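Local structure of immunoreactive 84kD antigen PG93 (Porphyromonas gingivalis, 5M11) at residues L187-P192 / F223-L228; R236-D241 / L270-M275; R325-S330 / I376-G381; K597-W602 / L613-S618. The protein is PorZ, an essential surface component of the bacterial type IX secretion system, and binds zinc and calcium ions. One frame throughout, in Å; residues are numbered along the deposited sequence.

Contact 1: L187-P192 / F223-L228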
loop_
_atom_site.group_PDB
_atom_site.type_symbol
_atom_site.label_atom_id
_atom_site.label_comp_id
_atom_site.label_asym_id
_atom_site.label_seq_id
_atom_site.Cartn_x
_atom_site.Cartn_y
_atom_site.Cartn_z
ATOM N N LEU A 187 -14.267 -8.760 41.160
ATOM C CA LEU A 187 -13.597 -8.043 42.259
ATOM C C LEU A 187 -14.120 -6.616 42.496
ATOM O O LEU A 187 -14.009 -5.756 41.608
ATOM C CB LEU A 187 -12.090 -7.952 41.968
ATOM C CG LEU A 187 -11.283 -9.221 42.029
ATOM C CD1 LEU A 187 -9.844 -8.953 41.562
ATOM C CD2 LEU A 187 -11.309 -9.820 43.438
ATOM N N SER A 188 -14.628 -6.355 43.716
ATOM C CA SER A 188 -15.095 -5.027 44.128
ATOM C C SER A 188 -13.946 -4.266 44.772
ATOM O O SER A 188 -13.532 -4.597 45.886
ATOM C CB SER A 188 -16.279 -5.130 45.078
ATOM O OG SER A 188 -17.483 -5.131 44.331
ATOM N N LEU A 189 -13.381 -3.296 44.043
ATOM C CA LEU A 189 -12.231 -2.514 44.509
ATOM C C LEU A 189 -12.608 -1.050 44.724
ATOM O O LEU A 189 -13.414 -0.487 43.981
ATOM C CB LEU A 189 -11.071 -2.631 43.494
ATOM C CG LEU A 189 -9.952 -3.633 43.772
ATOM C CD1 LEU A 189 -10.465 -4.990 44.303
ATOM C CD2 LEU A 189 -9.110 -3.847 42.556
ATOM N N ASN A 190 -12.014 -0.436 45.744
ATOM C CA ASN A 190 -12.276 0.959 46.050
ATOM C C ASN A 190 -11.543 1.867 45.035
ATOM O O ASN A 190 -10.466 2.400 45.325
ATOM C CB ASN A 190 -11.900 1.292 47.506
ATOM C CG ASN A 190 -12.188 2.728 47.914
ATOM O OD1 ASN A 190 -13.328 3.219 47.817
ATOM N ND2 ASN A 190 -11.155 3.434 48.376
ATOM N N LEU A 191 -12.132 1.991 43.826
ATOM C CA LEU A 191 -11.726 2.875 42.731
ATOM C C LEU A 191 -12.771 2.797 41.617
ATOM O O LEU A 191 -13.438 1.765 41.523
ATOM C CB LEU A 191 -10.280 2.649 42.193
ATOM C CG LEU A 191 -9.850 1.311 41.615
ATOM C CD1 LEU A 191 -10.390 1.106 40.239
ATOM C CD2 LEU A 191 -8.359 1.279 41.431
ATOM N N PRO A 192 -12.963 3.848 40.773
ATOM C CA PRO A 192 -13.963 3.725 39.686
ATOM C C PRO A 192 -13.446 2.792 38.573
ATOM O O PRO A 192 -12.787 3.236 37.630
ATOM C CB PRO A 192 -14.155 5.169 39.219
ATOM C CG PRO A 192 -12.842 5.839 39.539
ATOM C CD PRO A 192 -12.295 5.172 40.756
ATOM N N PHE A 223 -4.962 -5.853 47.196
ATOM C CA PHE A 223 -5.756 -5.153 46.193
ATOM C C PHE A 223 -6.548 -3.936 46.797
ATOM O O PHE A 223 -7.605 -3.582 46.275
ATOM C CB PHE A 223 -6.697 -6.133 45.480
ATOM C CG PHE A 223 -6.084 -6.849 44.308
ATOM C CD1 PHE A 223 -5.105 -7.819 44.497
ATOM C CD2 PHE A 223 -6.517 -6.590 43.012
ATOM C CE1 PHE A 223 -4.526 -8.465 43.404
ATOM C CE2 PHE A 223 -5.941 -7.245 41.922
ATOM C CZ PHE A 223 -4.945 -8.168 42.127
ATOM N N GLU A 224 -6.036 -3.311 47.897
ATOM C CA GLU A 224 -6.619 -2.105 48.510
ATOM C C GLU A 224 -6.011 -0.908 47.779
ATOM O O GLU A 224 -4.826 -0.635 47.989
ATOM C CB GLU A 224 -6.338 -2.045 50.019
ATOM C CG GLU A 224 -7.020 -3.132 50.828
ATOM C CD GLU A 224 -6.379 -3.506 52.155
ATOM O OE1 GLU A 224 -5.358 -2.893 52.547
ATOM O OE2 GLU A 224 -6.907 -4.437 52.801
ATOM N N PRO A 225 -6.719 -0.231 46.845
ATOM C CA PRO A 225 -6.057 0.832 46.087
ATOM C C PRO A 225 -5.909 2.159 46.809
ATOM O O PRO A 225 -6.858 2.679 47.418
ATOM C CB PRO A 225 -6.954 1.014 44.853
ATOM C CG PRO A 225 -8.069 0.009 44.975
ATOM C CD PRO A 225 -8.116 -0.414 46.399
ATOM N N GLU A 226 -4.704 2.739 46.668
ATOM C CA GLU A 226 -4.346 4.083 47.090
ATOM C C GLU A 226 -3.748 4.816 45.887
ATOM O O GLU A 226 -3.206 4.192 44.977
ATOM C CB GLU A 226 -3.434 4.089 48.315
ATOM C CG GLU A 226 -2.035 3.560 48.109
ATOM C CD GLU A 226 -1.309 3.370 49.422
ATOM O OE1 GLU A 226 -1.169 4.366 50.171
ATOM O OE2 GLU A 226 -0.919 2.214 49.722
ATOM N N LEU A 227 -3.919 6.131 45.841
ATOM C CA LEU A 227 -3.465 6.939 44.709
ATOM C C LEU A 227 -1.947 7.046 44.701
ATOM O O LEU A 227 -1.389 7.467 45.708
ATOM C CB LEU A 227 -4.113 8.332 44.777
ATOM C CG LEU A 227 -3.838 9.273 43.604
ATOM C CD1 LEU A 227 -4.687 8.939 42.423
ATOM C CD2 LEU A 227 -4.088 10.711 44.000
ATOM N N LEU A 228 -1.283 6.669 43.579
ATOM C CA LEU A 228 0.186 6.731 43.441
ATOM C C LEU A 228 0.588 8.101 42.894
ATOM O O LEU A 228 1.289 8.858 43.581
ATOM C CB LEU A 228 0.745 5.573 42.591
ATOM C CG LEU A 228 2.242 5.521 42.345
ATOM C CD1 LEU A 228 3.016 5.266 43.594
ATOM C CD2 LEU A 228 2.564 4.445 41.357
#
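Leu189 against Phe223, and Leu191 against Pro225, make an apolar surface contact between two loops at the rim of a propeller: 187-192 leaves strand 185-187 for the next four-stranded sheet, and 223-228 leads into the last strand of that sheet. The two segments share no hydrogen bond; hydrophobic side chains do the joining. Leu189 lies against Phe223 with both backbone and ring in touch. Its CG sits 3.4 Å from Phe223 O, and its CD2 comes at the edge of the aromatic ring, near the ring plane, 3.8 Å from Phe223 CD2. Leu187 adds a looser touch, its CD1 lying 4.3 Å from Phe223 CE2. In a beta-propeller each blade is an antiparallel sheet, and the chain must pass from the outer strand of one to the inner strand of the next; 187-192 begins such a link and lies on the rim of the blade it is about to enter. An inverse gamma turn centred on Asn190, closed by Leu191 N to Leu189 O at 2.8 Å, bends the link over Pro225. The apolar proline ring packs against this turn: its CG meets Asn190 O at 3.4 Å, while its CB meets Leu191 CD2 at 3.7 Å, the two side chains crossing at about a right angle. Leu191 reaches that ring with CG set between its own backbone N and carbonyl carbon (chi1 60°). Beneath the loops Phe208 supports Leu189 and Leu191, Tyr216 touches Leu191 and Pro225, and Leu162 of the preceding blade meets Leu187 and Phe223.

Contact 2: R236-D241 / L270-M275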
loop_
_atom_site.group_PDB
_atom_site.type_symbol
_atom_site.label_atom_id
_atom_site.label_comp_id
_atom_site.label_asym_id
_atom_site.label_seq_id
_atom_site.Cartn_x
_atom_site.Cartn_y
_atom_site.Cartn_z
ATOM N N ARG A 236 -1.419 7.239 28.494
ATOM C CA ARG A 236 -1.282 5.871 27.975
ATOM C C ARG A 236 -0.431 5.027 28.938
ATOM O O ARG A 236 0.514 5.556 29.529
ATOM C CB ARG A 236 -0.661 5.890 26.564
ATOM C CG ARG A 236 -1.574 6.434 25.456
ATOM C CD ARG A 236 -0.857 7.417 24.527
ATOM N NE ARG A 236 -0.738 8.752 25.120
ATOM C CZ ARG A 236 0.186 9.647 24.791
ATOM N NH1 ARG A 236 1.081 9.372 23.850
ATOM N NH2 ARG A 236 0.220 10.829 25.400
ATOM N N LEU A 237 -0.753 3.727 29.092
ATOM C CA LEU A 237 0.024 2.799 29.938
ATOM C C LEU A 237 0.718 1.746 29.089
ATOM O O LEU A 237 0.054 0.963 28.418
ATOM C CB LEU A 237 -0.832 2.108 31.037
ATOM C CG LEU A 237 -0.250 0.850 31.729
ATOM C CD1 LEU A 237 0.819 1.191 32.739
ATOM C CD2 LEU A 237 -1.302 0.107 32.459
ATOM N N TYR A 238 2.050 1.706 29.153
ATOM C CA TYR A 238 2.868 0.707 28.465
ATOM C C TYR A 238 3.417 -0.179 29.530
ATOM O O TYR A 238 3.994 0.293 30.514
ATOM C CB TYR A 238 3.958 1.344 27.580
ATOM C CG TYR A 238 3.350 2.323 26.605
ATOM C CD1 TYR A 238 2.226 1.980 25.858
ATOM C CD2 TYR A 238 3.787 3.639 26.546
ATOM C CE1 TYR A 238 1.590 2.907 25.035
ATOM C CE2 TYR A 238 3.160 4.574 25.721
ATOM C CZ TYR A 238 2.062 4.200 24.965
ATOM O OH TYR A 238 1.434 5.083 24.127
ATOM N N VAL A 239 3.109 -1.451 29.402
ATOM C CA VAL A 239 3.512 -2.494 30.332
ATOM C C VAL A 239 4.829 -3.052 29.822
ATOM O O VAL A 239 5.062 -3.128 28.613
ATOM C CB VAL A 239 2.396 -3.562 30.541
ATOM C CG1 VAL A 239 2.811 -4.637 31.546
ATOM C CG2 VAL A 239 1.110 -2.889 31.024
ATOM N N THR A 240 5.720 -3.359 30.767
ATOM C CA THR A 240 7.067 -3.849 30.534
ATOM C C THR A 240 7.457 -4.700 31.760
ATOM O O THR A 240 6.932 -4.495 32.864
ATOM C CB THR A 240 7.945 -2.595 30.267
ATOM O OG1 THR A 240 7.913 -2.260 28.878
ATOM C CG2 THR A 240 9.330 -2.714 30.743
ATOM N N ASP A 241 8.354 -5.670 31.546
ATOM C CA ASP A 241 8.928 -6.547 32.558
ATOM C C ASP A 241 9.866 -5.760 33.498
ATOM O O ASP A 241 10.158 -6.220 34.595
ATOM C CB ASP A 241 9.722 -7.656 31.852
ATOM C CG ASP A 241 8.985 -8.944 31.510
ATOM O OD1 ASP A 241 7.723 -8.952 31.563
ATOM O OD2 ASP A 241 9.669 -9.957 31.232
ATOM N N LEU A 270 4.257 6.670 21.988
ATOM C CA LEU A 270 3.303 5.690 21.476
ATOM C C LEU A 270 3.615 4.240 21.886
ATOM O O LEU A 270 2.746 3.355 21.769
ATOM C CB LEU A 270 3.276 5.786 19.941
ATOM C CG LEU A 270 2.786 7.094 19.306
ATOM C CD1 LEU A 270 2.781 6.990 17.807
ATOM C CD2 LEU A 270 1.391 7.473 19.790
ATOM N N GLY A 271 4.839 4.003 22.351
ATOM C CA GLY A 271 5.262 2.671 22.754
ATOM C C GLY A 271 6.580 2.675 23.477
ATOM O O GLY A 271 7.349 3.628 23.346
ATOM N N VAL A 272 6.820 1.635 24.293
ATOM C CA VAL A 272 8.057 1.464 25.063
ATOM C C VAL A 272 8.411 -0.021 25.072
ATOM O O VAL A 272 7.506 -0.853 25.199
ATOM C CB VAL A 272 8.032 2.040 26.521
ATOM C CG1 VAL A 272 9.411 1.937 27.165
ATOM C CG2 VAL A 272 7.561 3.493 26.567
ATOM N N GLY A 273 9.719 -0.312 24.962
ATOM C CA GLY A 273 10.308 -1.648 25.012
ATOM C C GLY A 273 11.467 -1.720 25.988
ATOM O O GLY A 273 12.367 -0.882 25.933
ATOM N N ALA A 274 11.433 -2.691 26.921
ATOM C CA ALA A 274 12.444 -2.888 27.968
ATOM C C ALA A 274 12.354 -4.308 28.548
ATOM O O ALA A 274 11.260 -4.764 28.858
ATOM C CB ALA A 274 12.274 -1.850 29.079
ATOM N N MET A 275 13.502 -5.007 28.657
ATOM C CA MET A 275 13.613 -6.385 29.154
ATOM C C MET A 275 13.791 -6.384 30.646
ATOM O O MET A 275 14.310 -5.411 31.187
ATOM C CB MET A 275 14.757 -7.139 28.463
ATOM C CG MET A 275 14.435 -7.456 27.026
ATOM S SD MET A 275 15.675 -8.382 26.100
ATOM C CE MET A 275 15.754 -9.914 27.062
HETATM O O HOH W 1 9.017 -6.214 28.914
#
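Tyr238 lies flat over Gly271 where the first strands of two successive propeller blades run side by side. Segments 236-241 and 270-275 point almost the same way, 10° apart, yet share no direct hydrogen bond; each strand pairs within its own sheet, so side chains fill the gap between blades. The close-packed part is centred on the tyrosine. Gly271 CA stands 4.0 Å from the centroid of the Tyr238 ring and 6° off its normal, a CH-pi contact that sets the glycine backbone against the ring face. The side chain of Val272 crosses that of Tyr238 at about a right angle, CG2 lying 3.8 Å from Tyr238 CD2. With CG beside the backbone N (chi1 -55°), the tyrosine extends back along the neighbouring strand until its hydroxyl is hydrogen-bonded to Val269 O. Farther on, two small residues fit together: the methyl CG2 of Thr240 touches Ala274 CB at 3.5 Å. The Arg236 end is looser. There the strands spread to 8.0 Å between Arg236 CA and Leu270 CA, and the long arginine merely brings NH1 near Leu270 CD2. At the other end, beside the exposed Asp241, the backbones come closer but are joined through solvent: a single water accepts from Asp241 N at 2.8 Å and donates to Ala274 O at 2.7 Å.

Contact 3: R325-S330 / I376-G381; sequences RLYAAS and IAVSNG
Val378 stands upright on the ring of Tyr327, the two side chains reaching toward each other from opposite directions. The methyl CG2 of Val378 is centred over one aromatic face, 3.4 Å from the centroid of the Tyr327 ring and 3° off its normal, which makes a CH-pi contact. With CG2 beside its backbone N and CG1 anti to it (chi1 -171°), the valine also lays CG1 over the phenol end, 3.6 Å from Tyr327 OH; the branched side chain thus covers the ring lengthwise. Ile376 instead crosses the tyrosine at about a right angle. Its CG2 touches Tyr327 CB at 3.8 Å, and its longer branch runs to Ala329, where CD1 meets Ala329 CB at 3.7 Å; the small alanine leaves room for that arm. The phenol hydroxyl, in a buried setting, is hydrogen-bonded to Pro383 O. This is face-to-face packing of adjoining propeller blades, their strands running at 153° with axes 7.9 Å apart. Strand 325-329 is paired between strands 318-322 and 343-347, strand 373-378 is the first of the next sheet, and Phe386 of its partner strand 386-390 meets Tyr327 edge-to-face.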
loop_
_atom_site.group_PDB
_atom_site.type_symbol
_atom_site.label_atom_id
_atom_site.label_comp_id
_atom_site.label_asym_id
_atom_site.label_seq_id
_atom_site.Cartn_x
_atom_site.Cartn_y
_atom_site.Cartn_z
ATOM N N ARG A 325 12.198 8.145 -13.565
ATOM C CA ARG A 325 11.720 8.486 -12.233
ATOM C C ARG A 325 10.243 8.212 -12.104
ATOM O O ARG A 325 9.490 8.339 -13.082
ATOM C CB ARG A 325 11.955 9.982 -11.941
ATOM C CG ARG A 325 13.287 10.307 -11.327
ATOM C CD ARG A 325 13.607 11.784 -11.420
ATOM N NE ARG A 325 14.955 12.061 -10.921
ATOM C CZ ARG A 325 16.044 12.132 -11.681
ATOM N NH1 ARG A 325 15.955 11.980 -12.998
ATOM N NH2 ARG A 325 17.230 12.362 -11.134
ATOM N N LEU A 326 9.815 7.874 -10.877
ATOM C CA LEU A 326 8.410 7.672 -10.544
ATOM C C LEU A 326 7.936 8.940 -9.856
ATOM O O LEU A 326 8.664 9.493 -9.043
ATOM C CB LEU A 326 8.224 6.423 -9.655
ATOM C CG LEU A 326 6.801 6.068 -9.184
ATOM C CD1 LEU A 326 6.054 5.271 -10.221
ATOM C CD2 LEU A 326 6.845 5.276 -7.897
ATOM N N TYR A 327 6.753 9.422 -10.219
ATOM C CA TYR A 327 6.121 10.600 -9.636
ATOM C C TYR A 327 4.813 10.126 -9.037
ATOM O O TYR A 327 4.029 9.490 -9.731
ATOM C CB TYR A 327 5.918 11.717 -10.695
ATOM C CG TYR A 327 7.190 12.232 -11.346
ATOM C CD1 TYR A 327 7.727 13.466 -10.995
ATOM C CD2 TYR A 327 7.843 11.493 -12.333
ATOM C CE1 TYR A 327 8.890 13.944 -11.593
ATOM C CE2 TYR A 327 9.010 11.961 -12.935
ATOM C CZ TYR A 327 9.528 13.188 -12.561
ATOM O OH TYR A 327 10.673 13.642 -13.160
ATOM N N ALA A 328 4.613 10.344 -7.740
ATOM C CA ALA A 328 3.405 9.900 -7.057
ATOM C C ALA A 328 2.798 10.979 -6.163
ATOM O O ALA A 328 3.518 11.746 -5.509
ATOM C CB ALA A 328 3.705 8.671 -6.237
ATOM N N ALA A 329 1.454 11.015 -6.152
ATOM C CA ALA A 329 0.604 11.915 -5.370
ATOM C C ALA A 329 -0.208 11.080 -4.411
ATOM O O ALA A 329 -0.840 10.104 -4.824
ATOM C CB ALA A 329 -0.310 12.724 -6.289
ATOM N N SER A 330 -0.180 11.429 -3.138
ATOM C CA SER A 330 -0.877 10.627 -2.152
ATOM C C SER A 330 -2.313 11.103 -1.913
ATOM O O SER A 330 -3.207 10.256 -1.879
ATOM C CB SER A 330 -0.088 10.591 -0.846
ATOM O OG SER A 330 -0.015 11.852 -0.210
ATOM N N ILE A 376 -0.091 14.877 -10.968
ATOM C CA ILE A 376 1.253 15.269 -11.364
ATOM C C ILE A 376 1.282 15.469 -12.873
ATOM O O ILE A 376 0.526 14.815 -13.613
ATOM C CB ILE A 376 2.324 14.219 -10.931
ATOM C CG1 ILE A 376 2.016 13.562 -9.543
ATOM C CG2 ILE A 376 3.752 14.808 -10.982
ATOM C CD1 ILE A 376 2.273 14.426 -8.263
ATOM N N ALA A 377 2.147 16.395 -13.324
ATOM C CA ALA A 377 2.433 16.670 -14.727
ATOM C C ALA A 377 3.900 16.998 -14.819
ATOM O O ALA A 377 4.338 17.965 -14.213
ATOM C CB ALA A 377 1.563 17.797 -15.266
ATOM N N VAL A 378 4.674 16.141 -15.487
ATOM C CA VAL A 378 6.124 16.296 -15.637
ATOM C C VAL A 378 6.427 16.916 -16.998
ATOM O O VAL A 378 5.845 16.503 -18.004
ATOM C CB VAL A 378 6.855 14.934 -15.482
ATOM C CG1 VAL A 378 8.362 15.128 -15.412
ATOM C CG2 VAL A 378 6.355 14.175 -14.270
ATOM N N SER A 379 7.361 17.861 -17.055
ATOM C CA SER A 379 7.712 18.432 -18.344
ATOM C C SER A 379 8.556 17.439 -19.157
ATOM O O SER A 379 9.078 16.466 -18.610
ATOM C CB SER A 379 8.456 19.749 -18.170
ATOM O OG SER A 379 9.729 19.518 -17.597
ATOM N N ASN A 380 8.626 17.670 -20.479
ATOM C CA ASN A 380 9.444 16.933 -21.445
ATOM C C ASN A 380 10.827 17.565 -21.394
ATOM O O ASN A 380 10.935 18.794 -21.435
ATOM C CB ASN A 380 8.834 17.012 -22.869
ATOM C CG ASN A 380 7.446 17.643 -22.989
ATOM O OD1 ASN A 380 6.442 17.072 -22.550
ATOM N ND2 ASN A 380 7.355 18.817 -23.628
ATOM N N GLY A 381 11.858 16.761 -21.205
ATOM C CA GLY A 381 13.220 17.281 -21.134
ATOM C C GLY A 381 13.718 17.746 -19.774
ATOM O O GLY A 381 14.920 17.645 -19.509
#

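Contact 4: K597-W602 / L613-S618. With ZN (zinc ion), chain E.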
loop_
_atom_site.group_PDB
_atom_site.type_symbol
_atom_site.label_atom_id
_atom_site.label_comp_id
_atom_site.label_asym_id
_atom_site.label_seq_id
_atom_site.Cartn_x
_atom_site.Cartn_y
_atom_site.Cartn_z
ATOM N N LYS A 597 5.426 -2.718 -24.225
ATOM C CA LYS A 597 6.336 -2.607 -25.360
ATOM C C LYS A 597 5.804 -3.573 -26.429
ATOM O O LYS A 597 5.983 -3.351 -27.634
ATOM C CB LYS A 597 7.746 -2.993 -24.866
ATOM C CG LYS A 597 8.864 -2.987 -25.890
ATOM C CD LYS A 597 10.191 -3.468 -25.272
ATOM C CE LYS A 597 10.350 -4.975 -25.207
ATOM N NZ LYS A 597 10.702 -5.568 -26.526
ATOM N N LEU A 598 5.103 -4.646 -25.957
ATOM C CA LEU A 598 4.466 -5.672 -26.783
ATOM C C LEU A 598 3.049 -5.282 -27.155
ATOM O O LEU A 598 2.363 -6.076 -27.807
ATOM C CB LEU A 598 4.437 -7.028 -26.069
ATOM C CG LEU A 598 5.753 -7.639 -25.608
ATOM C CD1 LEU A 598 5.504 -8.996 -24.991
ATOM C CD2 LEU A 598 6.769 -7.738 -26.727
ATOM N N ASN A 599 2.604 -4.065 -26.748
ATOM C CA ASN A 599 1.252 -3.524 -26.960
ATOM C C ASN A 599 0.199 -4.309 -26.110
ATOM O O ASN A 599 -1.006 -4.227 -26.363
ATOM C CB ASN A 599 0.883 -3.505 -28.453
ATOM C CG ASN A 599 -0.081 -2.428 -28.871
ATOM O OD1 ASN A 599 -0.311 -1.423 -28.170
ATOM N ND2 ASN A 599 -0.614 -2.597 -30.072
ATOM N N HIS A 600 0.676 -5.047 -25.084
ATOM C CA HIS A 600 -0.175 -5.776 -24.148
ATOM C C HIS A 600 -0.639 -4.800 -23.098
ATOM O O HIS A 600 -0.021 -3.746 -22.949
ATOM C CB HIS A 600 0.545 -6.984 -23.529
ATOM C CG HIS A 600 0.849 -8.097 -24.490
ATOM N ND1 HIS A 600 1.949 -8.921 -24.307
ATOM C CD2 HIS A 600 0.196 -8.483 -25.611
ATOM C CE1 HIS A 600 1.926 -9.782 -25.310
ATOM N NE2 HIS A 600 0.884 -9.563 -26.123
ATOM N N LYS A 601 -1.745 -5.099 -22.407
ATOM C CA LYS A 601 -2.327 -4.153 -21.460
ATOM C C LYS A 601 -2.273 -4.620 -20.009
ATOM O O LYS A 601 -2.728 -5.716 -19.697
ATOM C CB LYS A 601 -3.786 -3.869 -21.855
ATOM C CG LYS A 601 -3.947 -2.841 -22.978
ATOM C CD LYS A 601 -3.697 -3.363 -24.395
ATOM C CE LYS A 601 -3.475 -2.198 -25.321
ATOM N NZ LYS A 601 -3.253 -2.600 -26.736
ATOM N N TRP A 602 -1.712 -3.781 -19.119
ATOM C CA TRP A 602 -1.675 -4.044 -17.679
ATOM C C TRP A 602 -2.866 -3.331 -17.087
ATOM O O TRP A 602 -2.965 -2.109 -17.183
ATOM C CB TRP A 602 -0.349 -3.612 -17.038
ATOM C CG TRP A 602 0.800 -4.499 -17.405
ATOM C CD1 TRP A 602 1.701 -4.298 -18.410
ATOM C CD2 TRP A 602 1.139 -5.760 -16.807
ATOM N NE1 TRP A 602 2.597 -5.345 -18.459
ATOM C CE2 TRP A 602 2.261 -6.267 -17.502
ATOM C CE3 TRP A 602 0.587 -6.527 -15.765
ATOM C CZ2 TRP A 602 2.839 -7.504 -17.191
ATOM C CZ3 TRP A 602 1.165 -7.751 -15.453
ATOM C CH2 TRP A 602 2.287 -8.219 -16.150
ATOM N N LEU A 613 -3.514 -8.320 -20.326
ATOM C CA LEU A 613 -4.311 -8.689 -21.503
ATOM C C LEU A 613 -3.490 -8.572 -22.793
ATOM O O LEU A 613 -2.493 -7.858 -22.822
ATOM C CB LEU A 613 -5.584 -7.820 -21.605
ATOM C CG LEU A 613 -6.500 -7.736 -20.372
ATOM C CD1 LEU A 613 -7.640 -6.768 -20.614
ATOM C CD2 LEU A 613 -7.050 -9.102 -19.976
ATOM N N SER A 614 -3.925 -9.278 -23.861
ATOM C CA SER A 614 -3.289 -9.269 -25.184
ATOM C C SER A 614 -3.548 -7.936 -25.901
ATOM O O SER A 614 -4.286 -7.094 -25.389
ATOM C CB SER A 614 -3.786 -10.438 -26.028
ATOM O OG SER A 614 -5.171 -10.320 -26.305
ATOM N N GLU A 615 -2.925 -7.745 -27.074
ATOM C CA GLU A 615 -3.045 -6.533 -27.892
ATOM C C GLU A 615 -4.478 -5.953 -27.870
ATOM O O GLU A 615 -4.669 -4.825 -27.419
ATOM C CB GLU A 615 -2.607 -6.810 -29.355
ATOM C CG GLU A 615 -1.167 -6.447 -29.696
ATOM C CD GLU A 615 -0.908 -6.181 -31.171
ATOM O OE1 GLU A 615 -0.898 -7.155 -31.960
ATOM O OE2 GLU A 615 -0.711 -4.997 -31.537
ATOM N N ASP A 616 -5.480 -6.756 -28.290
ATOM C CA ASP A 616 -6.885 -6.351 -28.418
ATOM C C ASP A 616 -7.709 -6.600 -27.152
ATOM O O ASP A 616 -8.944 -6.508 -27.195
ATOM C CB ASP A 616 -7.533 -7.073 -29.625
ATOM C CG ASP A 616 -7.446 -8.593 -29.637
ATOM O OD1 ASP A 616 -6.899 -9.174 -28.657
ATOM O OD2 ASP A 616 -7.925 -9.208 -30.630
ATOM N N CYS A 617 -7.027 -6.926 -26.038
ATOM C CA CYS A 617 -7.615 -7.224 -24.727
ATOM C C CYS A 617 -8.565 -8.468 -24.761
ATOM O O CYS A 617 -9.228 -8.735 -23.759
ATOM C CB CYS A 617 -8.319 -5.992 -24.159
ATOM S SG CYS A 617 -7.245 -4.540 -23.963
ATOM N N SER A 618 -8.588 -9.245 -25.888
ATOM C CA SER A 618 -9.447 -10.422 -26.085
ATOM C C SER A 618 -9.177 -11.535 -25.095
ATOM O O SER A 618 -10.129 -12.120 -24.573
ATOM C CB SER A 618 -9.281 -10.993 -27.485
ATOM O OG SER A 618 -9.858 -10.129 -28.446
HETATM ZN ZN ZN E . 0.208 -10.595 -27.908
HETATM O O HOH W 2 -0.046 -12.819 -26.972
#
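The buried ammonium group of Lys601 is gripped by backbone carbonyls from both segments: its NZ donates to Glu615 O at 2.7 Å and to Asn599 O at 2.8 Å. A salt bridge to Asp539 supplies the opposite charge, and probably helps keep the lysine protonated. The setting is a propeller blade, where its second strand begins and its third ends, and Lys601 and Leu613 form an antiparallel hydrogen-bonded pair. The lysine chain bends at chi2 (79°), which carries its end past Cys617 toward the turn; SG of Cys617 packs on the methylene CD of Lys601 at 3.8 Å, and Trp545 of another blade touches both residues. A type I turn from Ser614 to Cys617 presents Glu615 O to the lysine. Asp616 braces this turn, its OD1 accepting from Ser614 OG and, as an Asx turn, from Ser618 N. Glu615 sends its extended side chain back to Asn599, whose ND2 donates at 2.8 Å to the anti lone pair of OE2 on Glu615, with the amide and carboxylate planes 51° apart. Next to it, the imidazole of His600 has the backbone N of Glu615 at its edge, near CD2, and CB of Leu598 over one face. A zinc ion is bound by NE2 of His600 at 2.2 Å, by one atom from elsewhere in the structure, and by a water 2.4 Å from the zinc.

The four contacts fall into two groups on opposite sides of the chain's centre. Contacts 1 and 2 belong to one propeller, their centres about 23 Å apart, with strand 226-230 of the first followed directly by strand 236-239 of the second. Contacts 3 and 4 lie in the other, about 24 Å apart between centres, whereas contacts 1 and 4 are separated by about 70 Å. Contacts 1 to 3 join consecutive blades, at the rim, along the first strands and between sheet faces; contact 4 is made within one blade. The first pair lies away from the metal sites. Contact 4 carries a zinc ligand itself, and in contact 3 the side chain of Tyr327 comes within about 7 Å of a zinc ion.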